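Local coordinates for protein D-xylonate dehydratase (Caulobacter crescentus, PDB 5OYN) that dehydrates D-xylonate to 2-dehydro-3-deoxy-D-arabinonate in D-xylose breakdown, and D-gluconate with similar efficiency, as a homotetramer using a [2Fe-2S] cluster and magnesium, at residues I156-G161 with G244-K249; M219-E224 with G232-P237; Q271-A276 with V302-D307; I277-A282 with P339-E344; G349-D354 with K361-N366. One frame throughout, in Å; residues are numbered along the deposited sequence.

Contact 1. Residues I156-G161 with G244-K249; sequences IVLSGG and GQMAYK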
# COMPACT_ATOMS: atom_id res chain seq x y z
N ILE A 156 -12.99 19.37 8.51
CA ILE A 156 -14.11 18.44 8.48
C ILE A 156 -13.64 17.13 9.09
O ILE A 156 -12.49 16.72 8.88
CB ILE A 156 -14.65 18.28 7.04
CG1 ILE A 156 -16.00 17.59 7.00
CG2 ILE A 156 -13.63 17.59 6.11
CD1 ILE A 156 -16.52 17.43 5.56
N VAL A 157 -14.50 16.51 9.90
CA VAL A 157 -14.14 15.27 10.58
C VAL A 157 -14.59 14.10 9.73
O VAL A 157 -15.69 14.10 9.16
CB VAL A 157 -14.76 15.19 11.98
CG1 VAL A 157 -14.78 13.74 12.47
CG2 VAL A 157 -14.01 16.08 12.96
N LEU A 158 -13.72 13.09 9.62
CA LEU A 158 -14.07 11.80 9.04
C LEU A 158 -13.88 10.76 10.13
O LEU A 158 -12.77 10.59 10.64
CB LEU A 158 -13.22 11.47 7.82
CG LEU A 158 -13.54 10.10 7.20
CD1 LEU A 158 -15.01 9.99 6.77
CD2 LEU A 158 -12.64 9.84 6.05
N SER A 159 -14.96 10.07 10.48
CA SER A 159 -14.92 9.06 11.52
C SER A 159 -14.49 7.73 10.93
O SER A 159 -14.84 7.40 9.80
CB SER A 159 -16.29 8.90 12.19
OG SER A 159 -16.80 10.14 12.63
N GLY A 160 -13.74 6.95 11.72
CA GLY A 160 -13.45 5.58 11.33
C GLY A 160 -14.67 4.69 11.43
O GLY A 160 -14.98 3.93 10.50
N GLY A 161 -15.41 4.79 12.54
CA GLY A 161 -16.55 3.94 12.80
C GLY A 161 -16.23 2.84 13.79
O GLY A 161 -15.06 2.51 14.02
N GLY A 244 -16.41 3.81 3.24
CA GLY A 244 -15.51 4.27 2.20
C GLY A 244 -16.18 5.22 1.24
O GLY A 244 -15.55 6.14 0.72
N GLN A 245 -17.48 5.02 1.00
CA GLN A 245 -18.25 6.02 0.27
C GLN A 245 -18.28 7.34 1.03
O GLN A 245 -18.08 8.41 0.46
CB GLN A 245 -19.64 5.50 0.02
CG GLN A 245 -19.64 4.48 -1.07
CD GLN A 245 -20.91 3.71 -1.12
OE1 GLN A 245 -21.67 3.69 -0.15
NE2 GLN A 245 -21.16 3.06 -2.25
N MET A 246 -18.53 7.27 2.33
CA MET A 246 -18.54 8.49 3.12
C MET A 246 -17.18 9.16 3.08
O MET A 246 -17.08 10.39 3.04
CB MET A 246 -18.95 8.17 4.56
CG MET A 246 -18.75 9.32 5.52
SD MET A 246 -20.01 10.59 5.27
CE MET A 246 -21.53 9.66 5.48
N ALA A 247 -16.11 8.36 3.07
CA ALA A 247 -14.78 8.95 3.04
C ALA A 247 -14.56 9.72 1.74
O ALA A 247 -13.96 10.79 1.73
CB ALA A 247 -13.72 7.87 3.22
N TYR A 248 -15.09 9.19 0.63
CA TYR A 248 -15.03 9.90 -0.65
C TYR A 248 -15.78 11.23 -0.58
O TYR A 248 -15.23 12.29 -0.90
CB TYR A 248 -15.60 9.02 -1.75
CG TYR A 248 -15.67 9.67 -3.11
CD1 TYR A 248 -14.52 9.80 -3.92
CD2 TYR A 248 -16.87 10.15 -3.60
CE1 TYR A 248 -14.58 10.39 -5.17
CE2 TYR A 248 -16.94 10.74 -4.85
CZ TYR A 248 -15.80 10.85 -5.63
OH TYR A 248 -15.90 11.45 -6.86
N LYS A 249 -17.06 11.18 -0.16
CA LYS A 249 -17.85 12.41 -0.13
C LYS A 249 -17.26 13.44 0.82
O LYS A 249 -17.32 14.64 0.54
CB LYS A 249 -19.30 12.08 0.22
CG LYS A 249 -20.06 11.62 -1.02
CD LYS A 249 -21.11 10.57 -0.68
CE LYS A 249 -21.70 9.94 -1.95
NZ LYS A 249 -22.32 8.57 -1.75
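Leu158, on strand 155-159, the outermost strand of this chain's four-stranded parallel sheet, meets Met246 and Ala247 of helix 241-259, and every touch between the two segments is apolar. Both methyl groups of the leucine take part. CD2 lies 3.6 Å from Ala247 CB and 3.8 Å from Ala247 CA, while CD1 reaches the same backbone carbon and also the flank of the methionine, 4.0 Å from Met246 CG. With CG anti to the backbone N (chi1 179°), Leu158 sets its fork against these two helix residues. Met246 starts toward the strand, but its chain bends at chi2 and chi3, and it runs alongside the leucine in the opposite sense. The methionine also packs on Leu230, Cys233 and Ile236, with CE reaching Ile236.

Hydrogen bonding belongs to the surroundings of the contact. The strand backbone pairs with Leu133 and Thr135 of strand 130-135. On the helix, Tyr248 OH bonds to Asp86, and Gln245 NE2 to the carbonyl of Ile45 of the second subunit.

Leu158, Met246 and Ala247 thus meet through carbon alone, and Val80 of helix 73-87 adds to the same cluster. Dispersion and the exclusion of water hold strand and helix together here, whereas polar groups of both segments bond to other partners, among them strand 130-135, Asp86 and the second subunit.

Contact 2. Residues M219-E224 with G232-P237; sequences MNAVAE and GCAAIP
Glu224, near the end of helix 215-225, sends its carboxylate to the backbone of the turn that opens at Gly232. Its CG is roughly anti to the backbone N (chi1 -146°), and beyond it the chain is extended, which carries the two oxygens off the helix surface to separate N-H groups. OE2 accepts from Gly232 N at 2.5 Å, a length not to be pressed at this resolution, and OE1 accepts from Ala234 N at 3.0 Å. Both donors come from above the carboxylate plane, and both bonds are fairly straight, the N-H...O angle at Ala234 being 158°. A water lies between Glu224 OE1 and Ala235 N, but the link it would make is doubtful.

Ala234 points its methyl group at the helix. Its CB sits 3.2 Å from Asn220 O, 3.5 Å from Ala221 N and 4.4 Å from Ala221 CB. Of the Asn220 side chain, CB comes to 4.2 Å from Ala234 CB; the amide is engaged by other partners, OD1 bonding to Ser159 and Thr135 and ND2 to Ala216 O.

Residues 233-235 have helical backbone angles without regular helical bonds. The arrangement is a buried helix-to-loop connection, in which a carboxylate late in a helix accepts from Gly232 N and Ala234 N at the start of a short helix-like bend. It lies next to the cluster site of this dehydratase, the Asn220 side chain being about 8 Å from the [2Fe-2S] cluster.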
# COMPACT_ATOMS: atom_id res chain seq x y z
N MET A 219 -17.93 10.67 21.10
CA MET A 219 -17.25 11.80 20.49
C MET A 219 -17.47 11.86 18.98
O MET A 219 -17.47 12.95 18.40
CB MET A 219 -15.76 11.76 20.81
CG MET A 219 -15.43 11.99 22.28
SD MET A 219 -16.42 13.27 23.08
CE MET A 219 -15.94 14.75 22.16
N ASN A 220 -17.70 10.73 18.34
CA ASN A 220 -17.94 10.82 16.90
C ASN A 220 -19.37 11.26 16.61
O ASN A 220 -19.60 12.04 15.69
CB ASN A 220 -17.57 9.49 16.24
CG ASN A 220 -16.06 9.42 15.93
OD1 ASN A 220 -15.59 10.05 14.99
ND2 ASN A 220 -15.31 8.72 16.78
N ALA A 221 -20.33 10.81 17.41
CA ALA A 221 -21.68 11.37 17.32
C ALA A 221 -21.66 12.86 17.64
O ALA A 221 -22.39 13.64 17.02
CB ALA A 221 -22.62 10.62 18.25
N VAL A 222 -20.83 13.28 18.61
CA VAL A 222 -20.74 14.69 18.97
C VAL A 222 -20.33 15.52 17.76
O VAL A 222 -20.98 16.51 17.42
CB VAL A 222 -19.77 14.89 20.14
CG1 VAL A 222 -19.22 16.34 20.17
CG2 VAL A 222 -20.44 14.51 21.45
N ALA A 223 -19.24 15.13 17.09
CA ALA A 223 -18.79 15.91 15.95
C ALA A 223 -19.87 16.01 14.89
O ALA A 223 -19.90 16.99 14.13
CB ALA A 223 -17.52 15.29 15.35
N GLU A 224 -20.75 15.02 14.80
CA GLU A 224 -21.87 15.15 13.88
C GLU A 224 -22.86 16.17 14.39
O GLU A 224 -23.26 17.09 13.67
CB GLU A 224 -22.54 13.79 13.64
CG GLU A 224 -23.07 13.63 12.21
CD GLU A 224 -23.81 12.30 11.95
OE1 GLU A 224 -23.36 11.23 12.42
OE2 GLU A 224 -24.85 12.34 11.27
N GLY A 232 -24.73 11.39 8.96
CA GLY A 232 -24.63 9.95 8.97
C GLY A 232 -23.23 9.42 9.15
O GLY A 232 -23.05 8.20 9.22
N CYS A 233 -22.24 10.31 9.26
CA CYS A 233 -20.84 9.89 9.29
C CYS A 233 -20.49 9.11 10.56
O CYS A 233 -19.74 8.12 10.49
CB CYS A 233 -19.96 11.13 9.17
SG CYS A 233 -18.21 10.79 9.01
N ALA A 234 -20.99 9.52 11.71
CA ALA A 234 -20.46 9.02 12.97
C ALA A 234 -20.61 7.51 13.10
O ALA A 234 -19.66 6.82 13.51
CB ALA A 234 -21.16 9.71 14.15
N ALA A 235 -21.77 6.97 12.74
CA ALA A 235 -22.14 5.64 13.21
C ALA A 235 -21.78 4.50 12.26
O ALA A 235 -21.84 3.34 12.70
CB ALA A 235 -23.64 5.56 13.48
N ILE A 236 -21.44 4.78 11.00
CA ILE A 236 -21.15 3.70 10.05
C ILE A 236 -20.04 2.82 10.62
O ILE A 236 -18.98 3.34 11.02
CB ILE A 236 -20.74 4.25 8.67
CG1 ILE A 236 -21.63 5.42 8.24
CG2 ILE A 236 -20.81 3.15 7.64
CD1 ILE A 236 -21.05 6.25 7.11
N PRO A 237 -20.23 1.50 10.72
CA PRO A 237 -19.13 0.64 11.17
C PRO A 237 -17.97 0.65 10.18
O PRO A 237 -18.18 0.65 8.96
CB PRO A 237 -19.79 -0.75 11.28
CG PRO A 237 -21.26 -0.44 11.47
CD PRO A 237 -21.49 0.75 10.58
O HOH W 1 -24.18 8.82 12.54

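Contact 3. Residues Q271-A276 with V302-D307; sequences QAFENA and VEITAD
A small hydrophobic contact joins Phe273 of helix 270-282 to Val302 and Ile304, in the extended run of chain that leads into helix 306-312. It lies away from the cluster and the magnesium, among helices 270-282, 289-299 and 306-312.

The closest approach is between Ile304 CD1 and Phe273 CB, at 3.4 Å. The same methyl group then reaches the near end of the ring, 4.0 Å from Phe273 CG, and approaches the ring obliquely. Phe273 CB leaves the helix toward the loop, and with CG beside the backbone N (chi1 -75°) the start of the ring stays near Ile304, whose side chain lies athwart it. Val302 makes a looser touch further out, its CG1 lying 4.4 Å from Phe273 CD2 and again oblique to the ring. Because Val302 and Ile304 are two residues apart in an extended chain, both side chains face the helix.

Helix 289-299 adds Ile293, Met296 and Ala297, which pack on the phenylalanine; Ala297 also meets Ile304.

Between the segments the packing is wholly apolar, gathered around Phe273 CB and its ring, and makes little directional demand; the nearby bond from Lys270 NZ to Glu303 O supplies a polar link between loop and helix.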
# COMPACT_ATOMS: atom_id res chain seq x y z
N GLN A 271 -24.43 27.57 20.46
CA GLN A 271 -25.63 26.80 20.14
C GLN A 271 -25.26 25.40 19.66
O GLN A 271 -25.93 24.42 20.00
CB GLN A 271 -26.47 27.50 19.08
CG GLN A 271 -26.67 28.98 19.27
CD GLN A 271 -28.01 29.42 18.72
OE1 GLN A 271 -28.24 29.37 17.50
NE2 GLN A 271 -28.92 29.81 19.60
N ALA A 272 -24.20 25.31 18.84
CA ALA A 272 -23.75 24.02 18.33
C ALA A 272 -23.32 23.12 19.47
O ALA A 272 -23.67 21.94 19.50
CB ALA A 272 -22.61 24.21 17.34
N PHE A 273 -22.56 23.66 20.43
CA PHE A 273 -22.18 22.86 21.58
C PHE A 273 -23.39 22.42 22.39
O PHE A 273 -23.39 21.32 22.95
CB PHE A 273 -21.19 23.62 22.46
CG PHE A 273 -19.80 23.70 21.88
CD1 PHE A 273 -18.89 22.66 22.05
CD2 PHE A 273 -19.38 24.83 21.17
CE1 PHE A 273 -17.61 22.74 21.52
CE2 PHE A 273 -18.09 24.92 20.64
CZ PHE A 273 -17.21 23.87 20.81
N GLU A 274 -24.44 23.24 22.46
CA GLU A 274 -25.64 22.83 23.19
C GLU A 274 -26.35 21.68 22.47
O GLU A 274 -26.97 20.83 23.13
CB GLU A 274 -26.59 24.02 23.38
CG GLU A 274 -26.07 25.13 24.30
CD GLU A 274 -27.10 26.24 24.56
OE1 GLU A 274 -27.64 26.79 23.57
OE2 GLU A 274 -27.38 26.57 25.75
N ASN A 275 -26.27 21.64 21.14
CA ASN A 275 -26.81 20.50 20.39
C ASN A 275 -26.06 19.22 20.73
O ASN A 275 -26.67 18.17 20.97
CB ASN A 275 -26.73 20.78 18.89
CG ASN A 275 -27.82 21.73 18.44
OD1 ASN A 275 -28.71 22.07 19.21
ND2 ASN A 275 -27.75 22.17 17.19
N ALA A 276 -24.73 19.30 20.78
CA ALA A 276 -23.93 18.13 21.13
C ALA A 276 -24.30 17.64 22.52
O ALA A 276 -24.57 16.44 22.72
CB ALA A 276 -22.44 18.47 21.04
N VAL A 302 -15.69 29.64 23.58
CA VAL A 302 -17.05 29.49 24.07
C VAL A 302 -16.95 28.93 25.48
O VAL A 302 -16.07 28.10 25.76
CB VAL A 302 -17.91 28.58 23.18
CG1 VAL A 302 -19.27 28.33 23.80
CG2 VAL A 302 -18.06 29.18 21.80
N GLU A 303 -17.83 29.39 26.36
CA GLU A 303 -17.80 29.03 27.77
C GLU A 303 -18.96 28.08 28.03
O GLU A 303 -20.13 28.44 27.80
CB GLU A 303 -17.88 30.29 28.64
CG GLU A 303 -17.80 30.05 30.15
CD GLU A 303 -18.56 31.12 30.96
OE1 GLU A 303 -18.51 31.07 32.21
OE2 GLU A 303 -19.20 32.01 30.34
N ILE A 304 -18.65 26.87 28.49
CA ILE A 304 -19.68 25.91 28.84
C ILE A 304 -19.59 25.64 30.33
O ILE A 304 -18.55 25.18 30.83
CB ILE A 304 -19.57 24.61 28.04
CG1 ILE A 304 -19.81 24.92 26.57
CG2 ILE A 304 -20.61 23.61 28.54
CD1 ILE A 304 -20.37 23.79 25.80
N THR A 305 -20.69 25.90 31.02
CA THR A 305 -20.76 25.97 32.47
C THR A 305 -21.59 24.81 33.00
O THR A 305 -22.34 24.16 32.26
CB THR A 305 -21.38 27.31 32.91
OG1 THR A 305 -22.70 27.43 32.36
CG2 THR A 305 -20.54 28.47 32.40
N ALA A 306 -21.47 24.58 34.31
CA ALA A 306 -22.23 23.51 34.93
C ALA A 306 -23.72 23.63 34.65
O ALA A 306 -24.44 22.62 34.65
CB ALA A 306 -21.96 23.48 36.43
N ASP A 307 -24.21 24.84 34.38
CA ASP A 307 -25.62 24.97 34.08
C ASP A 307 -25.96 24.47 32.68
O ASP A 307 -27.08 24.00 32.45
CB ASP A 307 -26.06 26.42 34.26
CG ASP A 307 -26.49 26.71 35.68
OD1 ASP A 307 -27.18 25.85 36.29
OD2 ASP A 307 -26.12 27.79 36.20

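Contact 4. Residues I277-A282 with P339-E344; sequences IALVAA and PAVLWE
Leu279 of helix 270-282 packs between Val341 and Leu342 of helix 337-347. Its CD1 lies 3.7 Å from Val341 CG1 and 3.9 Å from Val341 CB, the leucine side chain running nearly perpendicular to that of the valine. Nearer the backbone, Leu279 CB receives Leu342 CD2 at 3.9 Å. One turn on, Ala282 CB touches the same valine methyl, 4.0 Å from Val341 CG1, so that this one branch bridges two successive turns of the opposite helix.

Torsions place these groups. Leu279 has CG anti to its backbone N (chi1 168°), which brings CD1 over Val341. Leu342 does not set out straight for the partner helix, but its branched end swings closer.

The short helical segments run 9.9 Å apart at closest approach, with 104° between their directions, a steep crossing that confines the contact to about one turn of each helix. No hydrogen bond joins the two segments.

Around this crossing, Ala221 and Ala225 of helix 215-225 pack on Leu279, Val319 of a loop packs on Val341, and Met363 and Leu367 of helix 363-367 lie against Leu342. The two helices thus meet within a buried cluster whose further walls are helices 215-225 and 363-367.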
# COMPACT_ATOMS: atom_id res chain seq x y z
N ILE A 277 -24.33 18.55 23.50
CA ILE A 277 -24.71 18.21 24.87
C ILE A 277 -26.03 17.46 24.88
O ILE A 277 -26.19 16.45 25.58
CB ILE A 277 -24.79 19.48 25.75
CG1 ILE A 277 -23.42 20.16 25.86
CG2 ILE A 277 -25.38 19.16 27.15
CD1 ILE A 277 -23.24 20.94 27.13
N ALA A 278 -27.01 17.94 24.11
CA ALA A 278 -28.30 17.27 24.10
C ALA A 278 -28.16 15.87 23.54
O ALA A 278 -28.70 14.91 24.11
CB ALA A 278 -29.31 18.08 23.28
N LEU A 279 -27.41 15.74 22.44
CA LEU A 279 -27.23 14.43 21.84
C LEU A 279 -26.55 13.46 22.80
O LEU A 279 -26.99 12.31 22.95
CB LEU A 279 -26.42 14.55 20.56
CG LEU A 279 -25.97 13.19 20.06
CD1 LEU A 279 -27.11 12.50 19.33
CD2 LEU A 279 -24.80 13.40 19.18
N VAL A 280 -25.50 13.92 23.49
CA VAL A 280 -24.80 13.03 24.41
C VAL A 280 -25.78 12.39 25.39
O VAL A 280 -25.70 11.19 25.67
CB VAL A 280 -23.70 13.79 25.17
CG1 VAL A 280 -23.09 12.87 26.22
CG2 VAL A 280 -22.67 14.28 24.20
N ALA A 281 -26.74 13.17 25.89
CA ALA A 281 -27.62 12.65 26.94
C ALA A 281 -28.62 11.65 26.38
O ALA A 281 -28.83 10.59 26.98
CB ALA A 281 -28.33 13.80 27.64
N ALA A 282 -29.23 11.97 25.23
CA ALA A 282 -30.22 11.09 24.62
C ALA A 282 -29.62 9.76 24.17
O ALA A 282 -30.35 8.76 24.09
CB ALA A 282 -30.88 11.78 23.43
N PRO A 339 -28.06 10.91 13.14
CA PRO A 339 -29.14 11.75 12.61
C PRO A 339 -30.50 11.35 13.12
O PRO A 339 -31.35 12.22 13.35
CB PRO A 339 -29.02 11.57 11.09
CG PRO A 339 -27.65 11.13 10.88
CD PRO A 339 -27.28 10.29 12.06
N ALA A 340 -30.75 10.05 13.31
CA ALA A 340 -32.04 9.62 13.82
C ALA A 340 -32.25 10.11 15.26
O ALA A 340 -33.36 10.50 15.63
CB ALA A 340 -32.18 8.10 13.73
N VAL A 341 -31.19 10.11 16.06
CA VAL A 341 -31.31 10.59 17.43
C VAL A 341 -31.54 12.09 17.43
O VAL A 341 -32.43 12.60 18.13
CB VAL A 341 -30.05 10.20 18.23
CG1 VAL A 341 -30.23 10.54 19.70
CG2 VAL A 341 -29.73 8.71 18.05
N LEU A 342 -30.77 12.82 16.62
CA LEU A 342 -30.94 14.26 16.51
C LEU A 342 -32.35 14.62 16.03
O LEU A 342 -32.91 15.64 16.44
CB LEU A 342 -29.88 14.84 15.57
CG LEU A 342 -28.48 14.85 16.19
CD1 LEU A 342 -27.45 15.27 15.18
CD2 LEU A 342 -28.41 15.73 17.45
N TRP A 343 -32.92 13.81 15.14
CA TRP A 343 -34.26 14.08 14.65
C TRP A 343 -35.27 14.05 15.78
O TRP A 343 -36.06 14.98 15.96
CB TRP A 343 -34.62 13.06 13.57
CG TRP A 343 -35.97 13.23 12.93
CD1 TRP A 343 -36.25 13.88 11.76
CD2 TRP A 343 -37.21 12.69 13.40
NE1 TRP A 343 -37.59 13.79 11.48
CE2 TRP A 343 -38.20 13.06 12.47
CE3 TRP A 343 -37.58 11.94 14.52
CZ2 TRP A 343 -39.54 12.71 12.63
CZ3 TRP A 343 -38.91 11.60 14.67
CH2 TRP A 343 -39.87 11.98 13.73
N GLU A 344 -35.24 12.97 16.56
CA GLU A 344 -36.04 12.84 17.77
C GLU A 344 -35.97 14.11 18.60
O GLU A 344 -37.00 14.69 18.95
CB GLU A 344 -35.55 11.62 18.55
CG GLU A 344 -36.59 10.82 19.30
CD GLU A 344 -37.69 10.23 18.42
OE1 GLU A 344 -37.39 9.73 17.32
OE2 GLU A 344 -38.86 10.26 18.85

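Contact 5. Residues G349-D354 with K361-N366; sequences GRLHGD and KTMSEN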
# COMPACT_ATOMS: atom_id res chain seq x y z
N GLY A 349 -38.07 20.32 20.12
CA GLY A 349 -37.53 21.64 20.36
C GLY A 349 -36.30 21.71 21.24
O GLY A 349 -35.94 22.80 21.69
N ARG A 350 -35.64 20.57 21.50
CA ARG A 350 -34.39 20.56 22.25
C ARG A 350 -33.15 20.80 21.38
O ARG A 350 -32.03 20.68 21.89
CB ARG A 350 -34.24 19.26 23.02
CG ARG A 350 -35.51 18.76 23.63
CD ARG A 350 -35.87 19.54 24.88
NE ARG A 350 -34.73 19.80 25.76
CZ ARG A 350 -34.63 19.31 27.00
NH1 ARG A 350 -35.58 18.51 27.49
NH2 ARG A 350 -33.56 19.60 27.75
N LEU A 351 -33.31 21.13 20.10
CA LEU A 351 -32.18 21.40 19.22
C LEU A 351 -32.30 22.79 18.61
O LEU A 351 -33.39 23.19 18.20
CB LEU A 351 -32.09 20.39 18.07
CG LEU A 351 -31.35 19.07 18.24
CD1 LEU A 351 -30.99 18.52 16.87
CD2 LEU A 351 -30.13 19.24 19.13
N HIS A 352 -31.18 23.51 18.53
CA HIS A 352 -31.11 24.69 17.67
C HIS A 352 -30.96 24.22 16.23
O HIS A 352 -29.85 23.94 15.76
CB HIS A 352 -29.95 25.59 18.08
CG HIS A 352 -29.95 25.94 19.53
ND1 HIS A 352 -30.98 26.64 20.13
CD2 HIS A 352 -29.04 25.71 20.50
CE1 HIS A 352 -30.70 26.81 21.41
NE2 HIS A 352 -29.53 26.26 21.66
N GLY A 353 -32.08 24.13 15.52
CA GLY A 353 -32.09 23.60 14.17
C GLY A 353 -31.50 24.51 13.12
O GLY A 353 -31.29 24.05 11.99
N ASP A 354 -31.22 25.77 13.45
CA ASP A 354 -30.81 26.74 12.44
C ASP A 354 -29.31 27.00 12.43
O ASP A 354 -28.87 27.99 11.84
CB ASP A 354 -31.55 28.06 12.64
CG ASP A 354 -32.79 28.16 11.77
OD1 ASP A 354 -32.95 27.31 10.87
OD2 ASP A 354 -33.60 29.09 12.01
N LYS A 361 -25.84 23.14 4.67
CA LYS A 361 -27.22 23.32 5.07
C LYS A 361 -27.25 23.55 6.57
O LYS A 361 -26.21 23.64 7.22
CB LYS A 361 -28.06 22.11 4.65
CG LYS A 361 -27.98 21.80 3.15
CD LYS A 361 -29.01 22.61 2.36
CE LYS A 361 -28.53 23.00 0.96
NZ LYS A 361 -29.68 23.40 0.09
N THR A 362 -28.45 23.66 7.12
CA THR A 362 -28.59 23.83 8.56
C THR A 362 -28.91 22.49 9.20
O THR A 362 -29.39 21.57 8.53
CB THR A 362 -29.68 24.86 8.91
OG1 THR A 362 -30.94 24.45 8.36
CG2 THR A 362 -29.33 26.21 8.34
N MET A 363 -28.61 22.38 10.50
CA MET A 363 -28.90 21.14 11.21
C MET A 363 -30.29 20.64 10.88
O MET A 363 -30.46 19.51 10.39
CB MET A 363 -28.74 21.32 12.72
CG MET A 363 -28.68 19.99 13.49
SD MET A 363 -27.21 18.96 13.15
CE MET A 363 -28.02 17.56 12.44
N SER A 364 -31.31 21.48 11.07
CA SER A 364 -32.68 21.09 10.75
C SER A 364 -32.81 20.61 9.31
O SER A 364 -33.45 19.59 9.05
CB SER A 364 -33.64 22.26 10.99
OG SER A 364 -34.82 22.09 10.21
N GLU A 365 -32.22 21.34 8.36
CA GLU A 365 -32.29 20.92 6.97
C GLU A 365 -31.66 19.55 6.78
O GLU A 365 -32.19 18.71 6.04
CB GLU A 365 -31.63 21.97 6.06
CG GLU A 365 -32.51 23.17 5.73
CD GLU A 365 -31.76 24.33 5.05
OE1 GLU A 365 -30.57 24.58 5.38
OE2 GLU A 365 -32.36 25.01 4.19
N ASN A 366 -30.54 19.28 7.48
CA ASN A 366 -29.88 17.98 7.39
C ASN A 366 -30.78 16.87 7.90
O ASN A 366 -30.75 15.75 7.37
CB ASN A 366 -28.57 17.98 8.20
CG ASN A 366 -27.52 18.85 7.58
OD1 ASN A 366 -27.57 19.14 6.39
ND2 ASN A 366 -26.55 19.29 8.39
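The carbonyl of Gly353 closes on the first turn of helix 363-367 and makes the single hydrogen bond between the two segments, to Ser364 N at 2.7 Å. The donor lies in the carbonyl plane, on a lone pair, and the N-H...O angle is 164°. The backbones come close here, Gly353 CA and Ser364 CA being 4.3 Å apart, and the same oxygen is also lined by carbon, 3.6 Å from Thr362 CB. Met363 N is near it too, but at a poor angle for a bond; the backbone of Met363 pairs instead with Val355.

Thr362 is the N-cap of this helix and forms a capping box with Glu365. With OG1 between its backbone N and its carbonyl carbon (chi1 59°), the threonine faces the glutamate. Thr362 N donates to Glu365 OE1 at 2.9 Å, on the anti lone pair, and Thr362 OG1 donates to the same oxygen at 3.0 Å from above the carboxylate plane. The return bond, from Glu365 N to Thr362 OG1, is weak at 3.4 Å. The methyl CG2 of Thr362 turns to Asp354, 4.0 Å from Asp354 O.

Apolar packing is slight: Leu351 CD1 lies 4.3 Å from Met363 CG, and Leu351 also packs on Leu345 of helix 337-347. His352 starts away from the helix, and its NE2 bonds to Glu274.

At this helix start, then, the N-H of Ser364 is served by a loop carbonyl and that of Glu365, weakly, by the N-cap hydroxyl. The helix N-terminus would probably favour the negative charge of Glu365.

In the fold
Contacts 1 to 4 are buried, whereas contact 5 is partly exposed and lies farthest from the chain centre. Contacts 1, 3 and 4 rest on aliphatic and aromatic packing alone; contacts 2 and 5 are polar, and each ties a loop to a helix through backbone N-H groups. In contact 2 the loop donates to a side chain late in a helix, while in contact 5 the helix start donates to the loop. Helix 270-282 serves both contact 3 and contact 4, and through Glu274 and Asn275 it also hydrogen-bonds the 349-354 loop of contact 5. Contact 2, the one nearest the cluster, touches contacts 1, 3 and 4, linking the parallel sheet to the helical cluster.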